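Local coordinates for 14L protein (Yaba-like disease virus, PDB 4EKX) that probably binds and neutralises the host cytokine interleukin-18 as a viral decoy receptor, through an immunoglobulin-like beta sandwich, at residues V7-P12 / L100-I105; K18-C23 / R72-L77; Y34-I39 / V92-K97. The protein carries 2 engineered substitutions. One frame throughout, in Å; residues are numbered along the deposited sequence.

Contact 1: residues V7-P12 / L100-I105; sequences VNIHVP and LKESVI
One edge of an immunoglobulin-like beta sandwich is closed where Val7, Ile9 and Val11 face Leu100, Glu102 and Val104, on strands that are outermost in the two sheets within this chain and run nearly parallel. Their axes diverge by 18° and approach to 6.6 Å, too wide for backbone pairing, so side chains fill the gap. The backbone bonds of each strand go to its own sheet instead: Asn8 and His10 pair with 18-26, while Leu100, Glu102 and Val104 pair with 89-94.

At one end Val7 holds CG1 between its backbone N and carbonyl carbon (chi1 60°), which lays this methyl against the opposite main chain, 3.7 Å from Lys101 C. The same methyl touches Leu100 CB at 4.1 Å and Glu102 CB at 4.0 Å. In the middle, Ile9 crosses over Glu102 at a slant: Ile9 CD1 lies 3.6 Å from Glu102 O and 4.0 Å from Glu102 CG. Glu102 CG stands opposite its backbone N and the chain then bends at chi2 (63°), leaving CG against the isoleucine while the carboxylate turns away. Towards the far end Ile9 CD1 also reaches Val104 CG1 at 4.2 Å, and Val11 CG1 meets Val104 CG2 tip to tip at the same separation. Helix 106-110 packs on this end through Ile109, which touches both valines.

The sheet of 7-12 continues into the second subunit: His10, Val11 and Pro12 pair antiparallel with a strand of that chain, and His10 NE2 is hydrogen-bonded to its Val20 O.

The seam therefore rests on apolar side chains packed against one another and against the main chain of 100-104. Such packing has little directionality, and it lets the two sheets close while the polar edge of 7-12 remains committed to its neighbours.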
loop_
_atom_site.group_PDB
_atom_site.type_symbol
_atom_site.label_atom_id
_atom_site.label_comp_id
_atom_site.label_asym_id
_atom_site.label_seq_id
_atom_site.Cartn_x
_atom_site.Cartn_y
_atom_site.Cartn_z
ATOM N N VAL D 7 -14.581 -0.816 8.168
ATOM C CA VAL D 7 -14.155 -0.086 6.987
ATOM C C VAL D 7 -13.286 1.053 7.506
ATOM O O VAL D 7 -13.567 1.633 8.551
ATOM C CB VAL D 7 -15.362 0.404 6.142
ATOM C CG1 VAL D 7 -16.264 1.336 6.951
ATOM C CG2 VAL D 7 -14.895 1.065 4.852
ATOM N N ASN D 8 -12.184 1.316 6.826
ATOM C CA ASN D 8 -11.203 2.238 7.370
ATOM C C ASN D 8 -10.671 3.113 6.244
ATOM O O ASN D 8 -10.441 2.618 5.150
ATOM C CB ASN D 8 -10.061 1.441 8.047
ATOM C CG ASN D 8 -10.576 0.272 8.928
ATOM O OD1 ASN D 8 -10.714 0.414 10.146
ATOM N ND2 ASN D 8 -10.845 -0.883 8.308
ATOM N N ILE D 9 -10.491 4.409 6.508
ATOM C CA ILE D 9 -9.926 5.340 5.518
ATOM C C ILE D 9 -8.567 5.879 5.968
ATOM O O ILE D 9 -8.422 6.390 7.082
ATOM C CB ILE D 9 -10.854 6.561 5.291
ATOM C CG1 ILE D 9 -12.227 6.138 4.779
ATOM C CG2 ILE D 9 -10.204 7.584 4.328
ATOM C CD1 ILE D 9 -13.204 7.309 4.693
ATOM N N HIS D 10 -7.559 5.764 5.109
ATOM C CA HIS D 10 -6.307 6.459 5.357
ATOM C C HIS D 10 -6.255 7.703 4.490
ATOM O O HIS D 10 -6.567 7.646 3.299
ATOM C CB HIS D 10 -5.107 5.585 5.043
ATOM C CG HIS D 10 -4.771 4.619 6.135
ATOM N ND1 HIS D 10 -5.594 3.562 6.473
ATOM C CD2 HIS D 10 -3.718 4.567 6.981
ATOM C CE1 HIS D 10 -5.045 2.888 7.470
ATOM N NE2 HIS D 10 -3.909 3.481 7.798
ATOM N N VAL D 11 -5.874 8.823 5.094
ATOM C CA VAL D 11 -5.765 10.078 4.356
ATOM C C VAL D 11 -4.364 10.660 4.504
ATOM O O VAL D 11 -3.674 10.398 5.494
ATOM C CB VAL D 11 -6.797 11.133 4.839
ATOM C CG1 VAL D 11 -8.220 10.673 4.534
ATOM C CG2 VAL D 11 -6.622 11.408 6.327
ATOM N N PRO D 12 -3.931 11.455 3.515
ATOM C CA PRO D 12 -2.623 12.097 3.692
ATOM C C PRO D 12 -2.733 13.276 4.660
ATOM O O PRO D 12 -3.759 13.970 4.663
ATOM C CB PRO D 12 -2.278 12.582 2.282
ATOM C CG PRO D 12 -3.618 12.866 1.647
ATOM C CD PRO D 12 -4.595 11.853 2.255
ATOM N N LEU D 100 -21.514 -0.825 6.147
ATOM C CA LEU D 100 -20.727 -0.034 7.093
ATOM C C LEU D 100 -20.143 1.154 6.353
ATOM O O LEU D 100 -19.750 1.030 5.190
ATOM C CB LEU D 100 -19.589 -0.859 7.707
ATOM C CG LEU D 100 -19.960 -1.999 8.654
ATOM C CD1 LEU D 100 -18.693 -2.581 9.280
ATOM C CD2 LEU D 100 -20.922 -1.513 9.729
ATOM N N LYS D 101 -20.097 2.304 7.021
ATOM C CA LYS D 101 -19.586 3.532 6.408
ATOM C C LYS D 101 -18.578 4.232 7.295
ATOM O O LYS D 101 -18.675 4.209 8.525
ATOM C CB LYS D 101 -20.725 4.518 6.125
ATOM C CG LYS D 101 -21.766 4.049 5.125
ATOM C CD LYS D 101 -22.929 5.040 5.088
ATOM C CE LYS D 101 -24.071 4.563 4.197
ATOM N NZ LYS D 101 -25.184 5.571 4.155
ATOM N N GLU D 102 -17.607 4.863 6.649
ATOM C CA GLU D 102 -16.730 5.812 7.299
ATOM C C GLU D 102 -16.624 7.013 6.373
ATOM O O GLU D 102 -16.729 6.877 5.153
ATOM C CB GLU D 102 -15.346 5.200 7.544
ATOM C CG GLU D 102 -14.422 6.097 8.334
ATOM C CD GLU D 102 -14.937 6.363 9.737
ATOM O OE1 GLU D 102 -15.481 5.426 10.364
ATOM O OE2 GLU D 102 -14.806 7.512 10.209
ATOM N N SER D 103 -16.413 8.194 6.937
ATOM C CA SER D 103 -16.363 9.385 6.104
ATOM C C SER D 103 -15.274 10.326 6.568
ATOM O O SER D 103 -14.743 10.186 7.671
ATOM C CB SER D 103 -17.722 10.096 6.080
ATOM O OG SER D 103 -18.065 10.591 7.362
ATOM N N VAL D 104 -14.936 11.276 5.705
ATOM C CA VAL D 104 -13.929 12.271 6.029
ATOM C C VAL D 104 -14.211 13.553 5.258
ATOM O O VAL D 104 -14.726 13.519 4.137
ATOM C CB VAL D 104 -12.497 11.757 5.706
ATOM C CG1 VAL D 104 -12.352 11.445 4.221
ATOM C CG2 VAL D 104 -11.441 12.769 6.157
ATOM N N ILE D 105 -13.905 14.679 5.894
ATOM C CA ILE D 105 -13.897 15.973 5.242
ATOM C C ILE D 105 -12.457 16.463 5.319
ATOM O O ILE D 105 -11.954 16.773 6.397
ATOM C CB ILE D 105 -14.850 16.962 5.933
ATOM C CG1 ILE D 105 -16.300 16.513 5.730
ATOM C CG2 ILE D 105 -14.644 18.398 5.405
ATOM C CD1 ILE D 105 -17.310 17.346 6.480
#

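Contact 2: residues K18-C23 / R72-L77; sequences KVVLEC and RADLIL
Glu22 OE2 draws two guanidinium groups: Arg72 on the neighbouring strand, whose NH2 lies 3.6 Å from Glu22 OE2 in a long salt bridge, and Arg24 of the second subunit. Arg24 of the same chain holds the other oxygen, OE1. The pair of strands, 18-23 and 72-77, forms the centre of one sheet of the immunoglobulin-like sandwich, antiparallel and in regular register from Val19 with Leu77 to Cys23 with Ala73.

Six backbone bonds join them; Leu21 N to Leu75 O and Leu75 N to Leu21 O are each 2.8 Å. Asp74 completes the network as the second acid bound by Arg72. Arg72 is extended from CG to NE, which brings NE to Asp74 OD1 at 2.9 Å with a nearly straight N-H (170°), in the guanidinium plane and on the syn side of the carboxylate, though tilted somewhat out of its plane. A weak bond from NH2 to Asp74 OD2 adds to this, and Tyr59 OH also bonds OD2. Arg72 thus bridges two acids whose side chains lie side by side, their carboxylate planes 22° apart, and its charge probably eases their mutual repulsion.

The same face continues with Val20 beside Ile76 (Val20 CG2 to Ile76 CG1, 4.1 Å), then Lys18, whose aliphatic chain runs alongside Ile76 CG2. On the opposite face, Val19, Leu21, Leu75 and Leu77 turn into the sandwich; Trp37 of the other sheet covers both Leu21 and Leu75. Cys23 lies on this inner side too: SG, anti to the backbone N (chi1 178°), forms the disulfide with Cys91, while Cys23 CB sits 3.3 Å from Ala73 O.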
loop_
_atom_site.group_PDB
_atom_site.type_symbol
_atom_site.label_atom_id
_atom_site.label_comp_id
_atom_site.label_asym_id
_atom_site.label_seq_id
_atom_site.Cartn_x
_atom_site.Cartn_y
_atom_site.Cartn_z
ATOM N N LYS D 18 -1.763 15.715 -6.257
ATOM C CA LYS D 18 -2.530 14.490 -6.431
ATOM C C LYS D 18 -2.754 13.858 -5.069
ATOM O O LYS D 18 -1.816 13.379 -4.448
ATOM C CB LYS D 18 -1.778 13.523 -7.335
ATOM C CG LYS D 18 -2.432 12.165 -7.494
ATOM C CD LYS D 18 -1.794 11.397 -8.633
ATOM C CE LYS D 18 -2.198 9.938 -8.615
ATOM N NZ LYS D 18 -1.379 9.129 -9.556
ATOM N N VAL D 19 -3.994 13.877 -4.599
ATOM C CA VAL D 19 -4.323 13.372 -3.261
ATOM C C VAL D 19 -4.992 12.008 -3.359
ATOM O O VAL D 19 -5.947 11.833 -4.102
ATOM C CB VAL D 19 -5.262 14.356 -2.507
ATOM C CG1 VAL D 19 -5.966 13.676 -1.343
ATOM C CG2 VAL D 19 -4.469 15.588 -2.030
ATOM N N VAL D 20 -4.487 11.037 -2.602
ATOM C CA VAL D 20 -5.067 9.697 -2.628
ATOM C C VAL D 20 -5.601 9.324 -1.255
ATOM O O VAL D 20 -4.880 9.425 -0.264
ATOM C CB VAL D 20 -4.020 8.637 -3.026
ATOM C CG1 VAL D 20 -4.651 7.240 -3.020
ATOM C CG2 VAL D 20 -3.425 8.960 -4.390
ATOM N N LEU D 21 -6.873 8.929 -1.210
ATOM C CA LEU D 21 -7.477 8.382 -0.000
ATOM C C LEU D 21 -7.625 6.901 -0.220
ATOM O O LEU D 21 -8.084 6.470 -1.279
ATOM C CB LEU D 21 -8.855 8.989 0.259
ATOM C CG LEU D 21 -8.952 10.510 0.008
ATOM C CD1 LEU D 21 -10.335 11.012 0.399
ATOM C CD2 LEU D 21 -7.863 11.265 0.767
ATOM N N GLU D 22 -7.242 6.124 0.787
ATOM C CA GLU D 22 -7.288 4.674 0.684
ATOM C C GLU D 22 -8.377 4.147 1.584
ATOM O O GLU D 22 -8.335 4.321 2.805
ATOM C CB GLU D 22 -5.948 4.071 1.111
ATOM C CG GLU D 22 -4.748 4.709 0.410
ATOM C CD GLU D 22 -3.438 4.430 1.140
ATOM O OE1 GLU D 22 -3.489 4.063 2.329
ATOM O OE2 GLU D 22 -2.364 4.607 0.521
ATOM N N CYS D 23 -9.358 3.500 0.976
ATOM C CA CYS D 23 -10.375 2.849 1.772
ATOM C C CYS D 23 -10.188 1.340 1.745
ATOM O O CYS D 23 -10.102 0.734 0.679
ATOM C CB CYS D 23 -11.764 3.225 1.294
ATOM S SG CYS D 23 -13.034 2.330 2.298
ATOM N N ARG D 72 -10.440 -3.109 -1.233
ATOM C CA ARG D 72 -9.830 -1.779 -1.214
ATOM C C ARG D 72 -10.344 -0.907 -2.359
ATOM O O ARG D 72 -10.520 -1.381 -3.480
ATOM C CB ARG D 72 -8.304 -1.890 -1.302
ATOM C CG ARG D 72 -7.583 -0.540 -1.237
ATOM C CD ARG D 72 -6.071 -0.717 -1.175
ATOM N NE ARG D 72 -5.374 0.555 -1.376
ATOM C CZ ARG D 72 -4.060 0.711 -1.282
ATOM N NH1 ARG D 72 -3.282 -0.318 -0.966
ATOM N NH2 ARG D 72 -3.520 1.905 -1.496
ATOM N N ALA D 73 -10.588 0.364 -2.062
ATOM C CA ALA D 73 -10.871 1.333 -3.113
ATOM C C ALA D 73 -10.127 2.608 -2.796
ATOM O O ALA D 73 -10.285 3.159 -1.705
ATOM C CB ALA D 73 -12.375 1.598 -3.230
ATOM N N ASP D 74 -9.316 3.075 -3.739
ATOM C CA ASP D 74 -8.660 4.372 -3.575
ATOM C C ASP D 74 -9.449 5.458 -4.317
ATOM O O ASP D 74 -9.979 5.234 -5.420
ATOM C CB ASP D 74 -7.213 4.351 -4.081
ATOM C CG ASP D 74 -6.293 3.465 -3.238
ATOM O OD1 ASP D 74 -6.705 2.997 -2.153
ATOM O OD2 ASP D 74 -5.141 3.249 -3.669
ATOM N N LEU D 75 -9.513 6.633 -3.702
ATOM C CA LEU D 75 -10.135 7.789 -4.334
ATOM C C LEU D 75 -9.033 8.817 -4.583
ATOM O O LEU D 75 -8.283 9.178 -3.669
ATOM C CB LEU D 75 -11.240 8.356 -3.441
ATOM C CG LEU D 75 -12.056 9.522 -4.016
ATOM C CD1 LEU D 75 -12.927 9.060 -5.188
ATOM C CD2 LEU D 75 -12.916 10.139 -2.919
ATOM N N ILE D 76 -8.915 9.250 -5.832
ATOM C CA ILE D 76 -7.833 10.141 -6.229
ATOM C C ILE D 76 -8.429 11.487 -6.597
ATOM O O ILE D 76 -9.329 11.563 -7.435
ATOM C CB ILE D 76 -7.034 9.593 -7.438
ATOM C CG1 ILE D 76 -6.426 8.231 -7.117
ATOM C CG2 ILE D 76 -5.935 10.573 -7.857
ATOM C CD1 ILE D 76 -7.299 7.077 -7.505
ATOM N N LEU D 77 -7.939 12.535 -5.941
ATOM C CA LEU D 77 -8.416 13.891 -6.177
ATOM C C LEU D 77 -7.332 14.676 -6.881
ATOM O O LEU D 77 -6.170 14.680 -6.459
ATOM C CB LEU D 77 -8.746 14.602 -4.861
ATOM C CG LEU D 77 -10.037 14.226 -4.133
ATOM C CD1 LEU D 77 -9.993 12.778 -3.681
ATOM C CD2 LEU D 77 -10.255 15.153 -2.945
#

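Contact 3: residues Y34-I39 / V92-K97; sequences YVYWII and VLIDPK
Strands 34-39 and 92-94 run antiparallel, with Tyr34 opposite Ile94 and Tyr36 opposite Val92 as hydrogen-bonded pairs and Val35 facing Leu93 between them. They belong to the second sheet of the immunoglobulin-like sandwich. Ile94 N meets Tyr34 O at 2.8 Å, nearly along the C=O axis, whereas the bond from Tyr36 N to Val92 O stretches to 3.2 Å.

Both tyrosines hold CG between the backbone N and carbonyl carbon (chi1 46° for Tyr34), which swings the rings across the adjoining strand. Ile94 CB sits over one face of Tyr34, 3.9 Å from the ring centroid, a CH-pi contact, and Ile94 CG2 reaches on to the phenol end, 3.3 Å from Tyr34 OH. The same isoleucine sends CG1 to the edge of the Tyr36 ring, 3.5 Å from CE1, so it spans both rings; Val92 CB lies over a face of the Tyr36 ring. Both tyrosine hydroxyls bond to the backbone of the chain of another protein, so this outer face is a binding surface, consistent with cytokine recognition.

On the inner face Val35 CG1 lies 4.0 Å from Leu93 CD1. Farther along the outer face, Ile38 CD1 touches Val92 CG2 at 3.7 Å.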
loop_
_atom_site.group_PDB
_atom_site.type_symbol
_atom_site.label_atom_id
_atom_site.label_comp_id
_atom_site.label_asym_id
_atom_site.label_seq_id
_atom_site.Cartn_x
_atom_site.Cartn_y
_atom_site.Cartn_z
ATOM N N TYR D 34 -17.026 -5.842 -0.602
ATOM C CA TYR D 34 -16.359 -4.854 -1.424
ATOM C C TYR D 34 -16.525 -3.482 -0.812
ATOM O O TYR D 34 -17.421 -3.273 -0.004
ATOM C CB TYR D 34 -16.872 -4.912 -2.877
ATOM C CG TYR D 34 -18.374 -4.999 -3.081
ATOM C CD1 TYR D 34 -19.053 -6.208 -2.939
ATOM C CD2 TYR D 34 -19.112 -3.878 -3.494
ATOM C CE1 TYR D 34 -20.419 -6.287 -3.157
ATOM C CE2 TYR D 34 -20.476 -3.955 -3.715
ATOM C CZ TYR D 34 -21.127 -5.156 -3.544
ATOM O OH TYR D 34 -22.483 -5.230 -3.769
ATOM N N VAL D 35 -15.644 -2.556 -1.187
ATOM C CA VAL D 35 -15.761 -1.171 -0.753
ATOM C C VAL D 35 -15.766 -0.225 -1.952
ATOM O O VAL D 35 -15.255 -0.545 -3.025
ATOM C CB VAL D 35 -14.632 -0.761 0.221
ATOM C CG1 VAL D 35 -14.723 -1.564 1.532
ATOM C CG2 VAL D 35 -13.258 -0.940 -0.435
ATOM N N TYR D 36 -16.382 0.934 -1.772
ATOM C CA TYR D 36 -16.335 1.978 -2.802
ATOM C C TYR D 36 -16.728 3.301 -2.201
ATOM O O TYR D 36 -17.213 3.368 -1.065
ATOM C CB TYR D 36 -17.279 1.661 -3.958
ATOM C CG TYR D 36 -18.715 1.505 -3.523
ATOM C CD1 TYR D 36 -19.184 0.280 -3.024
ATOM C CD2 TYR D 36 -19.611 2.574 -3.609
ATOM C CE1 TYR D 36 -20.508 0.130 -2.627
ATOM C CE2 TYR D 36 -20.933 2.428 -3.204
ATOM C CZ TYR D 36 -21.377 1.202 -2.714
ATOM O OH TYR D 36 -22.686 1.030 -2.311
ATOM N N TRP D 37 -16.544 4.353 -2.989
ATOM C CA TRP D 37 -16.746 5.701 -2.507
ATOM C C TRP D 37 -18.089 6.304 -2.944
ATOM O O TRP D 37 -18.606 5.997 -4.025
ATOM C CB TRP D 37 -15.582 6.584 -2.984
ATOM C CG TRP D 37 -14.276 6.259 -2.276
ATOM C CD1 TRP D 37 -13.338 5.329 -2.645
ATOM C CD2 TRP D 37 -13.805 6.850 -1.071
ATOM N NE1 TRP D 37 -12.295 5.316 -1.734
ATOM C CE2 TRP D 37 -12.562 6.239 -0.754
ATOM C CE3 TRP D 37 -14.308 7.839 -0.215
ATOM C CZ2 TRP D 37 -11.807 6.615 0.354
ATOM C CZ3 TRP D 37 -13.565 8.197 0.898
ATOM C CH2 TRP D 37 -12.326 7.583 1.174
ATOM N N ILE D 38 -18.643 7.142 -2.067
ATOM C CA ILE D 38 -19.798 7.980 -2.376
ATOM C C ILE D 38 -19.396 9.417 -2.060
ATOM O O ILE D 38 -18.893 9.706 -0.967
ATOM C CB ILE D 38 -21.040 7.582 -1.552
ATOM C CG1 ILE D 38 -21.482 6.156 -1.923
ATOM C CG2 ILE D 38 -22.180 8.597 -1.776
ATOM C CD1 ILE D 38 -22.717 5.640 -1.150
ATOM N N ILE D 39 -19.594 10.294 -3.038
ATOM C CA ILE D 39 -19.203 11.701 -2.936
ATOM C C ILE D 39 -20.436 12.497 -2.554
ATOM O O ILE D 39 -21.419 12.544 -3.303
ATOM C CB ILE D 39 -18.655 12.220 -4.271
ATOM C CG1 ILE D 39 -17.614 11.258 -4.844
ATOM C CG2 ILE D 39 -18.064 13.627 -4.114
ATOM C CD1 ILE D 39 -16.468 10.931 -3.877
ATOM N N VAL D 92 -17.846 2.994 1.749
ATOM C CA VAL D 92 -18.884 2.061 2.158
ATOM C C VAL D 92 -18.367 0.643 2.022
ATOM O O VAL D 92 -17.772 0.295 1.008
ATOM C CB VAL D 92 -20.138 2.197 1.278
ATOM C CG1 VAL D 92 -21.281 1.294 1.806
ATOM C CG2 VAL D 92 -20.576 3.657 1.198
ATOM N N LEU D 93 -18.599 -0.165 3.049
ATOM C CA LEU D 93 -18.383 -1.603 2.951
ATOM C C LEU D 93 -19.710 -2.292 2.681
ATOM O O LEU D 93 -20.671 -2.122 3.429
ATOM C CB LEU D 93 -17.774 -2.159 4.245
ATOM C CG LEU D 93 -17.828 -3.692 4.356
ATOM C CD1 LEU D 93 -16.880 -4.342 3.358
ATOM C CD2 LEU D 93 -17.510 -4.156 5.779
ATOM N N ILE D 94 -19.757 -3.059 1.599
ATOM C CA ILE D 94 -20.927 -3.870 1.278
ATOM C C ILE D 94 -20.574 -5.338 1.421
ATOM O O ILE D 94 -19.547 -5.776 0.933
ATOM C CB ILE D 94 -21.423 -3.609 -0.168
ATOM C CG1 ILE D 94 -21.838 -2.149 -0.332
ATOM C CG2 ILE D 94 -22.599 -4.527 -0.502
ATOM C CD1 ILE D 94 -22.965 -1.724 0.580
ATOM N N ASP D 95 -21.435 -6.082 2.114
ATOM C CA ASP D 95 -21.341 -7.544 2.204
ATOM C C ASP D 95 -22.722 -8.062 2.637
ATOM O O ASP D 95 -23.659 -7.276 2.717
ATOM C CB ASP D 95 -20.204 -8.003 3.143
ATOM C CG ASP D 95 -20.411 -7.607 4.599
ATOM O OD1 ASP D 95 -21.509 -7.150 4.964
ATOM O OD2 ASP D 95 -19.453 -7.774 5.395
ATOM N N PRO D 96 -22.859 -9.352 2.915
ATOM C CA PRO D 96 -24.169 -9.897 3.286
ATOM C C PRO D 96 -24.808 -9.318 4.551
ATOM O O PRO D 96 -25.928 -9.680 4.892
ATOM C CB PRO D 96 -23.876 -11.381 3.450
ATOM C CG PRO D 96 -22.788 -11.626 2.468
ATOM C CD PRO D 96 -21.945 -10.380 2.439
ATOM N N LYS D 97 -24.107 -8.427 5.242
ATOM C CA LYS D 97 -24.676 -7.760 6.406
ATOM C C LYS D 97 -24.919 -6.272 6.123
ATOM O O LYS D 97 -24.602 -5.790 5.048
ATOM C CB LYS D 97 -23.795 -7.967 7.641
ATOM C CG LYS D 97 -23.714 -9.416 8.098
ATOM C CD LYS D 97 -22.833 -9.593 9.324
ATOM C CE LYS D 97 -22.730 -11.052 9.729
#

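In the fold
The contacts sample both sheets of the sandwich and one edge where they meet. Contact 2 lies in the sheet of 6-12, 18-26, 72-78 and 54-58, contact 3 in that of 43-44, 34-39, 89-94 and 100-104; contact 1 joins an outer strand of each. Centres lie about 10 Å apart for contacts 1 and 2, about 12 Å for 1 and 3 and about 15 Å for 2 and 3. Along the chain, contact 1 encloses the other two, whose segments alternate. Trp37 bridges the layers, its NE1 bonded to Ala73 O. Contacts 1 and 2 meet the second subunit, whereas contact 3 offers most to the other protein, consistent with largely different faces for pairing and ligand binding.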